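Glyco_hydro_cc domain-containing protein (Pseudomonas viridiflava, PDB 6UAV) probably hydrolyses internal beta-1,3-glucosidic linkages of beta-1,3-glucans, as a family GH128 (subgroup II) endo-glucanase with a TIM-barrel catalytic core. Local coordinates at residues 118-123 against 158-163; 27-32 against 181-186; 164-169 against 212-217. All coordinates share one frame; numbering follows the deposited sequence.

Contact 1 of 3, residues 118-123 against 158-163; sequences GPAMNW and AFHWYD. With GOL (glycerol), chain E.
Ala158 pairs with Ala120 in parallel strands. Its N donates to Pro119 O at 3.3 Å, and its O accepts from Met121 N at 3.0 Å. Ala120 CB and Ala158 CB meet at 3.8 Å on the same face of the sheet. Phe159 turns to the other face, where its CD1 lies 3.9 Å from Met121 CB. There it packs toward Met169 and Leu173 of helix 166-173. His160 N donates to Met121 O at 2.8 Å, nearly in line with the C=O bond. The imidazole lies on the same side as the Ala120 methyl, its NE2 3.6 Å from Ala120 CB. ND1 is hydrogen-bonded to Glu84 and NE2 to Thr183, which fix the ring rotation. Strands 115-121 and 156-161 are joined through helix 132-146 as a beta-alpha-beta unit of the TIM barrel. Past the paired residues the strands draw apart, and Asn122 lies beside His160 and Trp161. Asn122 CG is anti to the backbone N (chi1 -164°), which carries the amide across His160, with amide and ring planes 80° apart. Asn122 ND2 is hydrogen-bonded to Glu84, which also holds His160. Trp161 brings its CZ3 to 4.0 Å from Trp123 CB. A glycerol, probably from the crystallisation liquor, lies over one face of the Trp161 indole. Tyr162 N donates to glycerol O3, which donates to Asn122 OD1 at 2.8 Å. The Tyr162 hydroxyl reaches on to Glu184.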
loop_
_atom_site.group_PDB
_atom_site.type_symbol
_atom_site.label_atom_id
_atom_site.label_comp_id
_atom_site.label_asym_id
_atom_site.label_seq_id
_atom_site.Cartn_x
_atom_site.Cartn_y
_atom_site.Cartn_z
ATOM N N GLY A 118 -4.417 7.496 0.942
ATOM C CA GLY A 118 -3.071 8.055 1.103
ATOM C C GLY A 118 -3.167 9.386 1.833
ATOM O O GLY A 118 -4.246 9.776 2.238
ATOM N N PRO A 119 -2.068 10.132 1.985
ATOM C CA PRO A 119 -0.741 9.697 1.600
ATOM C C PRO A 119 -0.315 8.417 2.345
ATOM O O PRO A 119 -0.800 8.165 3.418
ATOM C CB PRO A 119 0.137 10.916 1.957
ATOM C CG PRO A 119 -0.809 12.035 1.999
ATOM C CD PRO A 119 -2.054 11.445 2.608
ATOM N N ALA A 120 0.647 7.720 1.766
ATOM C CA ALA A 120 1.243 6.494 2.364
ATOM C C ALA A 120 2.417 6.908 3.215
ATOM O O ALA A 120 3.465 7.350 2.669
ATOM C CB ALA A 120 1.644 5.516 1.299
ATOM N N MET A 121 2.230 6.820 4.532
ATOM C CA MET A 121 3.202 7.274 5.520
ATOM C C MET A 121 4.102 6.130 5.994
ATOM O O MET A 121 3.775 4.942 5.856
ATOM C CB MET A 121 2.477 7.942 6.694
ATOM C CG MET A 121 1.549 9.105 6.255
ATOM S SD MET A 121 2.363 10.383 5.204
ATOM C CE MET A 121 3.561 11.024 6.367
ATOM N N ASN A 122 5.248 6.564 6.508
ATOM C CA ASN A 122 6.229 5.705 7.211
ATOM C C ASN A 122 7.007 6.627 8.171
ATOM O O ASN A 122 6.736 7.864 8.197
ATOM C CB ASN A 122 7.081 4.959 6.163
ATOM C CG ASN A 122 7.898 3.762 6.639
ATOM O OD1 ASN A 122 8.138 3.557 7.849
ATOM N ND2 ASN A 122 8.290 2.957 5.669
ATOM N N TRP A 123 7.968 6.086 8.922
ATOM C CA TRP A 123 8.926 6.923 9.662
ATOM C C TRP A 123 9.920 7.434 8.667
ATOM O O TRP A 123 10.388 6.611 7.887
ATOM C CB TRP A 123 9.604 6.154 10.799
ATOM C CG TRP A 123 10.160 7.121 11.792
ATOM C CD1 TRP A 123 11.406 7.641 11.889
ATOM C CD2 TRP A 123 9.358 7.780 12.768
ATOM N NE1 TRP A 123 11.433 8.580 12.882
ATOM C CE2 TRP A 123 10.182 8.685 13.439
ATOM C CE3 TRP A 123 8.023 7.608 13.146
ATOM C CZ2 TRP A 123 9.719 9.450 14.503
ATOM C CZ3 TRP A 123 7.579 8.330 14.223
ATOM C CH2 TRP A 123 8.390 9.281 14.831
ATOM N N ALA A 158 -2.837 5.749 4.305
ATOM C CA ALA A 158 -2.065 4.540 3.968
ATOM C C ALA A 158 -0.827 4.544 4.855
ATOM O O ALA A 158 -0.368 5.605 5.272
ATOM C CB ALA A 158 -1.786 4.375 2.498
ATOM N N PHE A 159 -0.303 3.351 5.113
ATOM C CA PHE A 159 0.841 3.212 6.009
ATOM C C PHE A 159 1.717 2.066 5.523
ATOM O O PHE A 159 1.210 1.077 5.011
ATOM C CB PHE A 159 0.324 2.993 7.431
ATOM C CG PHE A 159 1.401 3.263 8.450
ATOM C CD1 PHE A 159 1.968 4.515 8.531
ATOM C CD2 PHE A 159 1.882 2.283 9.287
ATOM C CE1 PHE A 159 2.996 4.785 9.417
ATOM C CE2 PHE A 159 2.911 2.560 10.167
ATOM C CZ PHE A 159 3.461 3.805 10.228
ATOM N N HIS A 160 3.025 2.223 5.693
ATOM C CA HIS A 160 4.053 1.211 5.460
ATOM C C HIS A 160 4.825 0.992 6.752
ATOM O O HIS A 160 5.104 1.966 7.464
ATOM C CB HIS A 160 5.070 1.745 4.413
ATOM C CG HIS A 160 4.468 2.074 3.080
ATOM N ND1 HIS A 160 5.218 2.692 2.105
ATOM C CD2 HIS A 160 3.261 1.798 2.561
ATOM C CE1 HIS A 160 4.472 2.785 0.992
ATOM N NE2 HIS A 160 3.239 2.240 1.258
ATOM N N TRP A 161 5.183 -0.256 7.045
ATOM C CA TRP A 161 5.910 -0.535 8.293
ATOM C C TRP A 161 6.677 -1.850 8.126
ATOM O O TRP A 161 6.081 -2.836 7.693
ATOM C CB TRP A 161 4.947 -0.569 9.467
ATOM C CG TRP A 161 5.672 -0.346 10.746
ATOM C CD1 TRP A 161 5.886 -1.267 11.755
ATOM C CD2 TRP A 161 6.280 0.883 11.167
ATOM N NE1 TRP A 161 6.589 -0.676 12.761
ATOM C CE2 TRP A 161 6.843 0.638 12.437
ATOM C CE3 TRP A 161 6.363 2.176 10.614
ATOM C CZ2 TRP A 161 7.534 1.621 13.125
ATOM C CZ3 TRP A 161 7.066 3.141 11.296
ATOM C CH2 TRP A 161 7.617 2.870 12.555
ATOM N N TYR A 162 7.958 -1.803 8.480
ATOM C CA TYR A 162 8.922 -2.924 8.346
ATOM C C TYR A 162 9.519 -3.365 9.698
ATOM O O TYR A 162 10.660 -3.804 9.779
ATOM C CB TYR A 162 10.000 -2.477 7.356
ATOM C CG TYR A 162 9.495 -2.448 5.940
ATOM C CD1 TYR A 162 8.798 -1.343 5.466
ATOM C CD2 TYR A 162 9.608 -3.555 5.107
ATOM C CE1 TYR A 162 8.340 -1.295 4.157
ATOM C CE2 TYR A 162 9.148 -3.535 3.803
ATOM C CZ TYR A 162 8.498 -2.400 3.332
ATOM O OH TYR A 162 8.072 -2.394 2.041
ATOM N N ASP A 163 8.784 -3.185 10.804
ATOM C CA ASP A 163 9.334 -3.441 12.162
ATOM C C ASP A 163 8.193 -3.920 13.030
ATOM O O ASP A 163 7.050 -4.041 12.582
ATOM C CB ASP A 163 10.052 -2.221 12.736
ATOM C CG ASP A 163 11.224 -2.493 13.654
ATOM O OD1 ASP A 163 11.259 -3.568 14.259
ATOM O OD2 ASP A 163 12.069 -1.600 13.777
HETATM C C1 GOL E . 11.203 2.154 11.574
HETATM O O1 GOL E . 11.978 3.345 11.789
HETATM C C2 GOL E . 10.628 2.103 10.165
HETATM O O2 GOL E . 11.707 2.224 9.242
HETATM C C3 GOL E . 9.802 0.862 9.836
HETATM O O3 GOL E . 9.098 0.983 8.591
#

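Contact 2 of 3, residues 27-32 against 181-186; sequences WWYNWS and WVTEFA
Tyr29 OH donates to Thr183 O at 2.6 Å, approaching from above the carbonyl plane. The same hydroxyl lies 3.4 Å from Glu184 CG. Trp31 NE1 donates to Glu184 OE2 at 2.9 Å, and the oxygen lies near the indole plane. OE2 is met on its anti side, somewhat out of the carboxylate plane, with ring and carboxylate planes 87° apart. The Glu184 chain is extended beyond CG (chi2 179°), which carries the carboxylate out to the indole. Its other oxygen, OE1, is bonded to Tyr162.

In a T-shaped stack, the edge of Trp181 points at the face of the six-membered ring of Trp27, with centroids 5.1 Å apart and planes at 71°. Thr183 CG2 lies at the edge of the same Trp27 ring.

Strands 27-29 and 180-185 are not neighbours in the TIM barrel, and the axes of 27-29 and 181-183 come no closer than 10.4 Å. Their side chains meet across its interior. Glu184 stands near the C-terminal end of the seventh strand, where such glycosidases often carry active-site residues. Strands 6-9 and 51-56 flank 27-29, while 156-161 and 220-225 flank 180-185. On the outer side, Val182 and Phe185 pack on helix 200-216.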
loop_
_atom_site.group_PDB
_atom_site.type_symbol
_atom_site.label_atom_id
_atom_site.label_comp_id
_atom_site.label_asym_id
_atom_site.label_seq_id
_atom_site.Cartn_x
_atom_site.Cartn_y
_atom_site.Cartn_z
ATOM N N TRP A 27 -5.870 -8.592 -4.219
ATOM C CA TRP A 27 -5.490 -7.391 -4.992
ATOM C C TRP A 27 -3.986 -7.187 -4.999
ATOM O O TRP A 27 -3.271 -7.789 -4.189
ATOM C CB TRP A 27 -6.208 -6.155 -4.420
ATOM C CG TRP A 27 -5.691 -5.737 -3.078
ATOM C CD1 TRP A 27 -5.903 -6.366 -1.880
ATOM C CD2 TRP A 27 -4.757 -4.676 -2.800
ATOM N NE1 TRP A 27 -5.210 -5.748 -0.872
ATOM C CE2 TRP A 27 -4.506 -4.697 -1.412
ATOM C CE3 TRP A 27 -4.147 -3.705 -3.581
ATOM C CZ2 TRP A 27 -3.715 -3.728 -0.809
ATOM C CZ3 TRP A 27 -3.372 -2.758 -2.974
ATOM C CH2 TRP A 27 -3.121 -2.788 -1.619
ATOM N N TRP A 28 -3.546 -6.349 -5.892
ATOM C CA TRP A 28 -2.136 -5.919 -5.894
ATOM C C TRP A 28 -2.025 -4.502 -6.398
ATOM O O TRP A 28 -2.975 -3.959 -6.953
ATOM C CB TRP A 28 -1.252 -6.853 -6.739
ATOM C CG TRP A 28 -1.176 -6.586 -8.225
ATOM C CD1 TRP A 28 -0.142 -5.965 -8.859
ATOM C CD2 TRP A 28 -2.113 -6.914 -9.253
ATOM N NE1 TRP A 28 -0.337 -5.929 -10.206
ATOM C CE2 TRP A 28 -1.543 -6.516 -10.485
ATOM C CE3 TRP A 28 -3.367 -7.551 -9.256
ATOM C CZ2 TRP A 28 -2.190 -6.699 -11.705
ATOM C CZ3 TRP A 28 -3.969 -7.761 -10.477
ATOM C CH2 TRP A 28 -3.420 -7.298 -11.665
ATOM N N TYR A 29 -0.826 -3.940 -6.270
ATOM C CA TYR A 29 -0.557 -2.638 -6.888
ATOM C C TYR A 29 0.924 -2.626 -7.168
ATOM O O TYR A 29 1.613 -3.507 -6.660
ATOM C CB TYR A 29 -1.035 -1.494 -5.982
ATOM C CG TYR A 29 -0.100 -1.214 -4.838
ATOM C CD1 TYR A 29 -0.037 -2.048 -3.722
ATOM C CD2 TYR A 29 0.719 -0.113 -4.879
ATOM C CE1 TYR A 29 0.817 -1.765 -2.672
ATOM C CE2 TYR A 29 1.576 0.171 -3.850
ATOM C CZ TYR A 29 1.642 -0.669 -2.740
ATOM O OH TYR A 29 2.480 -0.371 -1.710
ATOM N N ASN A 30 1.360 -1.668 -7.956
ATOM C CA ASN A 30 2.747 -1.655 -8.478
ATOM C C ASN A 30 3.327 -0.251 -8.415
ATOM O O ASN A 30 4.280 -0.016 -9.142
ATOM C CB ASN A 30 2.833 -2.220 -9.897
ATOM C CG ASN A 30 2.157 -1.323 -10.912
ATOM O OD1 ASN A 30 1.570 -0.297 -10.527
ATOM N ND2 ASN A 30 2.283 -1.685 -12.182
ATOM N N TRP A 31 2.853 0.583 -7.506
ATOM C CA TRP A 31 3.358 1.959 -7.305
ATOM C C TRP A 31 3.155 2.820 -8.566
ATOM O O TRP A 31 3.789 3.836 -8.668
ATOM C CB TRP A 31 4.821 1.981 -6.860
ATOM C CG TRP A 31 5.019 1.243 -5.581
ATOM C CD1 TRP A 31 4.893 1.730 -4.316
ATOM C CD2 TRP A 31 5.437 -0.131 -5.426
ATOM N NE1 TRP A 31 5.169 0.767 -3.391
ATOM C CE2 TRP A 31 5.489 -0.395 -4.032
ATOM C CE3 TRP A 31 5.771 -1.144 -6.329
ATOM C CZ2 TRP A 31 5.884 -1.657 -3.534
ATOM C CZ3 TRP A 31 6.186 -2.369 -5.836
ATOM C CH2 TRP A 31 6.200 -2.612 -4.470
ATOM N N SER A 32 2.289 2.427 -9.493
ATOM C CA SER A 32 2.192 3.134 -10.794
ATOM C C SER A 32 0.748 3.191 -11.213
ATOM O O SER A 32 -0.113 2.512 -10.628
ATOM C CB SER A 32 3.041 2.462 -11.848
ATOM O OG SER A 32 2.251 1.533 -12.502
ATOM N N TRP A 181 -5.302 1.689 4.783
ATOM C CA TRP A 181 -4.731 0.556 4.037
ATOM C C TRP A 181 -3.257 0.472 4.438
ATOM O O TRP A 181 -2.522 1.509 4.365
ATOM C CB TRP A 181 -4.849 0.783 2.526
ATOM C CG TRP A 181 -6.225 0.783 1.921
ATOM C CD1 TRP A 181 -7.431 1.206 2.412
ATOM C CD2 TRP A 181 -6.476 0.368 0.566
ATOM N NE1 TRP A 181 -8.413 1.083 1.457
ATOM C CE2 TRP A 181 -7.845 0.579 0.309
ATOM C CE3 TRP A 181 -5.667 -0.204 -0.421
ATOM C CZ2 TRP A 181 -8.426 0.255 -0.923
ATOM C CZ3 TRP A 181 -6.240 -0.503 -1.629
ATOM C CH2 TRP A 181 -7.596 -0.255 -1.881
ATOM N N VAL A 182 -2.780 -0.719 4.807
ATOM C CA VAL A 182 -1.351 -0.863 5.157
ATOM C C VAL A 182 -0.703 -1.454 3.906
ATOM O O VAL A 182 -0.760 -2.684 3.735
ATOM C CB VAL A 182 -1.194 -1.745 6.406
ATOM C CG1 VAL A 182 0.265 -2.055 6.643
ATOM C CG2 VAL A 182 -1.827 -1.118 7.661
ATOM N N THR A 183 -0.105 -0.612 3.056
ATOM C CA THR A 183 0.134 -1.013 1.644
ATOM C C THR A 183 1.545 -1.556 1.434
ATOM O O THR A 183 1.880 -1.949 0.325
ATOM C CB THR A 183 -0.208 0.156 0.713
ATOM O OG1 THR A 183 0.545 1.288 1.149
ATOM C CG2 THR A 183 -1.687 0.443 0.743
ATOM N N GLU A 184 2.358 -1.545 2.475
ATOM C CA GLU A 184 3.636 -2.283 2.524
ATOM C C GLU A 184 3.843 -2.698 3.977
ATOM O O GLU A 184 3.798 -1.840 4.911
ATOM C CB GLU A 184 4.890 -1.496 2.135
ATOM C CG GLU A 184 4.841 -0.902 0.744
ATOM C CD GLU A 184 6.047 -0.103 0.348
ATOM O OE1 GLU A 184 7.130 -0.205 1.006
ATOM O OE2 GLU A 184 5.922 0.704 -0.635
ATOM N N PHE A 185 4.085 -3.989 4.189
ATOM C CA PHE A 185 4.539 -4.481 5.507
ATOM C C PHE A 185 5.269 -5.799 5.366
ATOM O O PHE A 185 5.136 -6.514 4.386
ATOM C CB PHE A 185 3.410 -4.615 6.523
ATOM C CG PHE A 185 2.440 -5.729 6.310
ATOM C CD1 PHE A 185 1.622 -5.760 5.207
ATOM C CD2 PHE A 185 2.407 -6.803 7.195
ATOM C CE1 PHE A 185 0.726 -6.798 4.995
ATOM C CE2 PHE A 185 1.491 -7.817 7.014
ATOM C CZ PHE A 185 0.676 -7.826 5.904
ATOM N N ALA A 186 6.139 -5.997 6.341
ATOM C CA ALA A 186 6.954 -7.204 6.575
ATOM C C ALA A 186 7.699 -6.885 7.854
ATOM O O ALA A 186 7.704 -5.686 8.250
ATOM C CB ALA A 186 7.868 -7.400 5.390
#

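Contact 3 of 3, residues 164-169 against 212-217; sequences YGLSSM and TMLERR
Leu166 and Met213 meet through the methionine methyl, whose CE lies 3.7 Å from Leu166 CG and 3.8 Å from Leu166 CD2. Leu166 CD2 also reaches Leu214 CD2 at 4.0 Å, and these two leucines cross at about a right angle. Ser167 comes in by its CB, 3.9 Å from Met213 SD. The contact between the two segments is made by packing, with no hydrogen bond across it.

Met213 leaves its helix with CG anti to the backbone N (chi1 179°). The chain then bends at chi2 and chi3, which brings the sulfur to Ser167 and folds the methyl against Leu166. Arg217 borders the same patch. Its NH1 lies 3.6 Å from Ser167 O, which is proximity and not a bond. Asp219 and Asp171 hold the guanidinium by salt bridges, and the latter joins the end of helix 200-216 to helix 166-173.

Farther out, Gly165 is the N-cap of helix 166-173. Its O accepts from Met169 N at 3.0 Å and from Ser168 OG at 2.7 Å, Ser168 OG lying in the carbonyl plane on a lone pair. These bonds secure the first turn that carries Leu166 and Ser167. Inward, Leu166 rests on Phe159 and Trp161 of strand 156-161. A sulfate ion, probably from the crystallisation liquor, lies about 4 Å from the Ser167 side chain.

Such packing between consecutive outer helices, over the strands they follow, belongs to the helical layer of a TIM barrel.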
loop_
_atom_site.group_PDB
_atom_site.type_symbol
_atom_site.label_atom_id
_atom_site.label_comp_id
_atom_site.label_asym_id
_atom_site.label_seq_id
_atom_site.Cartn_x
_atom_site.Cartn_y
_atom_site.Cartn_z
ATOM N N TYR A 164 8.551 -4.281 14.257
ATOM C CA TYR A 164 7.546 -4.509 15.304
ATOM C C TYR A 164 6.774 -3.206 15.575
ATOM O O TYR A 164 7.186 -2.116 15.125
ATOM C CB TYR A 164 8.243 -4.951 16.587
ATOM C CG TYR A 164 8.984 -6.255 16.454
ATOM C CD1 TYR A 164 10.309 -6.260 16.067
ATOM C CD2 TYR A 164 8.378 -7.475 16.713
ATOM C CE1 TYR A 164 11.024 -7.436 15.928
ATOM C CE2 TYR A 164 9.088 -8.670 16.594
ATOM C CZ TYR A 164 10.397 -8.653 16.154
ATOM O OH TYR A 164 11.134 -9.805 16.064
ATOM N N GLY A 165 5.634 -3.359 16.256
ATOM C CA GLY A 165 4.813 -2.229 16.725
ATOM C C GLY A 165 3.877 -1.676 15.682
ATOM O O GLY A 165 3.357 -0.513 15.907
ATOM N N LEU A 166 3.587 -2.404 14.615
ATOM C CA LEU A 166 2.640 -1.859 13.623
ATOM C C LEU A 166 1.299 -1.453 14.280
ATOM O O LEU A 166 0.786 -0.348 14.001
ATOM C CB LEU A 166 2.471 -2.848 12.472
ATOM C CG LEU A 166 1.323 -2.557 11.527
ATOM C CD1 LEU A 166 1.447 -1.166 10.868
ATOM C CD2 LEU A 166 1.288 -3.623 10.491
ATOM N N SER A 167 0.689 -2.277 15.133
ATOM C CA SER A 167 -0.585 -1.910 15.803
ATOM C C SER A 167 -0.427 -0.577 16.573
ATOM O O SER A 167 -1.341 0.240 16.533
ATOM C CB SER A 167 -1.107 -3.006 16.687
ATOM O OG SER A 167 -0.227 -3.165 17.784
ATOM N N SER A 168 0.740 -0.306 17.166
ATOM C CA SER A 168 0.979 0.899 17.987
ATOM C C SER A 168 1.040 2.109 17.032
ATOM O O SER A 168 0.486 3.191 17.377
ATOM C CB SER A 168 2.199 0.711 18.850
ATOM O OG SER A 168 3.393 0.970 18.154
ATOM N N MET A 169 1.592 1.917 15.832
ATOM C CA MET A 169 1.683 3.011 14.860
ATOM C C MET A 169 0.261 3.297 14.317
ATOM O O MET A 169 -0.100 4.472 14.140
ATOM C CB MET A 169 2.662 2.680 13.745
ATOM C CG MET A 169 4.102 2.649 14.168
ATOM S SD MET A 169 4.683 4.075 15.081
ATOM C CE MET A 169 4.694 5.328 13.822
ATOM N N THR A 212 -2.883 -11.465 11.332
ATOM C CA THR A 212 -4.029 -11.692 12.257
ATOM C C THR A 212 -4.491 -10.340 12.785
ATOM O O THR A 212 -5.719 -10.121 12.927
ATOM C CB THR A 212 -3.675 -12.626 13.407
ATOM O OG1 THR A 212 -3.331 -13.876 12.818
ATOM C CG2 THR A 212 -4.809 -12.807 14.387
ATOM N N MET A 213 -3.538 -9.517 13.178
ATOM C CA MET A 213 -3.864 -8.207 13.769
ATOM C C MET A 213 -4.590 -7.355 12.708
ATOM O O MET A 213 -5.656 -6.769 13.053
ATOM C CB MET A 213 -2.575 -7.562 14.275
ATOM C CG MET A 213 -2.760 -6.194 14.887
ATOM S SD MET A 213 -2.691 -4.883 13.660
ATOM C CE MET A 213 -0.988 -5.000 13.135
ATOM N N LEU A 214 -4.126 -7.353 11.455
ATOM C CA LEU A 214 -4.694 -6.483 10.399
ATOM C C LEU A 214 -6.079 -6.997 10.000
ATOM O O LEU A 214 -6.934 -6.164 9.761
ATOM C CB LEU A 214 -3.758 -6.397 9.213
ATOM C CG LEU A 214 -2.431 -5.698 9.481
ATOM C CD1 LEU A 214 -1.505 -5.884 8.277
ATOM C CD2 LEU A 214 -2.582 -4.189 9.802
ATOM N N GLU A 215 -6.266 -8.312 9.955
ATOM C CA GLU A 215 -7.569 -8.932 9.669
ATOM C C GLU A 215 -8.563 -8.518 10.767
ATOM O O GLU A 215 -9.734 -8.307 10.439
ATOM C CB GLU A 215 -7.417 -10.443 9.552
ATOM C CG GLU A 215 -6.815 -10.887 8.212
ATOM C CD GLU A 215 -7.709 -10.726 6.997
ATOM O OE1 GLU A 215 -8.968 -10.562 7.196
ATOM O OE2 GLU A 215 -7.169 -10.838 5.869
ATOM N N ARG A 216 -8.121 -8.488 12.031
ATOM C CA ARG A 216 -9.025 -8.253 13.181
ATOM C C ARG A 216 -9.307 -6.767 13.354
ATOM O O ARG A 216 -10.307 -6.497 13.951
ATOM C CB ARG A 216 -8.530 -8.935 14.466
ATOM C CG ARG A 216 -8.534 -10.450 14.282
ATOM C CD ARG A 216 -8.166 -11.239 15.522
ATOM N NE ARG A 216 -8.310 -12.677 15.247
ATOM C CZ ARG A 216 -7.845 -13.600 16.074
ATOM N NH1 ARG A 216 -7.248 -13.208 17.190
ATOM N NH2 ARG A 216 -7.971 -14.880 15.782
ATOM N N ARG A 217 -8.512 -5.848 12.812
ATOM C CA ARG A 217 -8.808 -4.401 12.951
ATOM C C ARG A 217 -9.902 -3.977 11.971
ATOM O O ARG A 217 -9.679 -4.056 10.727
ATOM C CB ARG A 217 -7.564 -3.572 12.681
ATOM C CG ARG A 217 -6.581 -3.544 13.815
ATOM C CD ARG A 217 -5.467 -2.564 13.506
ATOM N NE ARG A 217 -5.811 -1.196 13.802
ATOM C CZ ARG A 217 -5.432 -0.497 14.875
ATOM N NH1 ARG A 217 -4.598 -1.015 15.781
ATOM N NH2 ARG A 217 -5.758 0.774 14.916
#

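Overall arrangement
All three contacts belong to one eight-stranded parallel barrel. Contact 2 spans its interior, its centre about 3 Å from the centre of the chain. Contact 1 joins two adjacent strands, and contact 3 lies in the outer helical layer. The centres of 1 and 2, 1 and 3, and 2 and 3 are about 10, 13 and 16 Å apart. Along the chain, contact 1 is nested within contact 2 and precedes contact 3, whose segments alternate with those of contact 2. Phe159 O and Thr183 N pair neighbouring strands by a backbone hydrogen bond. Val182 and Leu214 join strand 180-185 to helix 200-216. Contacts 1 and 2 meet through Tyr162 OH and Glu184 OE1 near the C-terminal strand ends, where a TIM-barrel glycosidase is expected to have its active site.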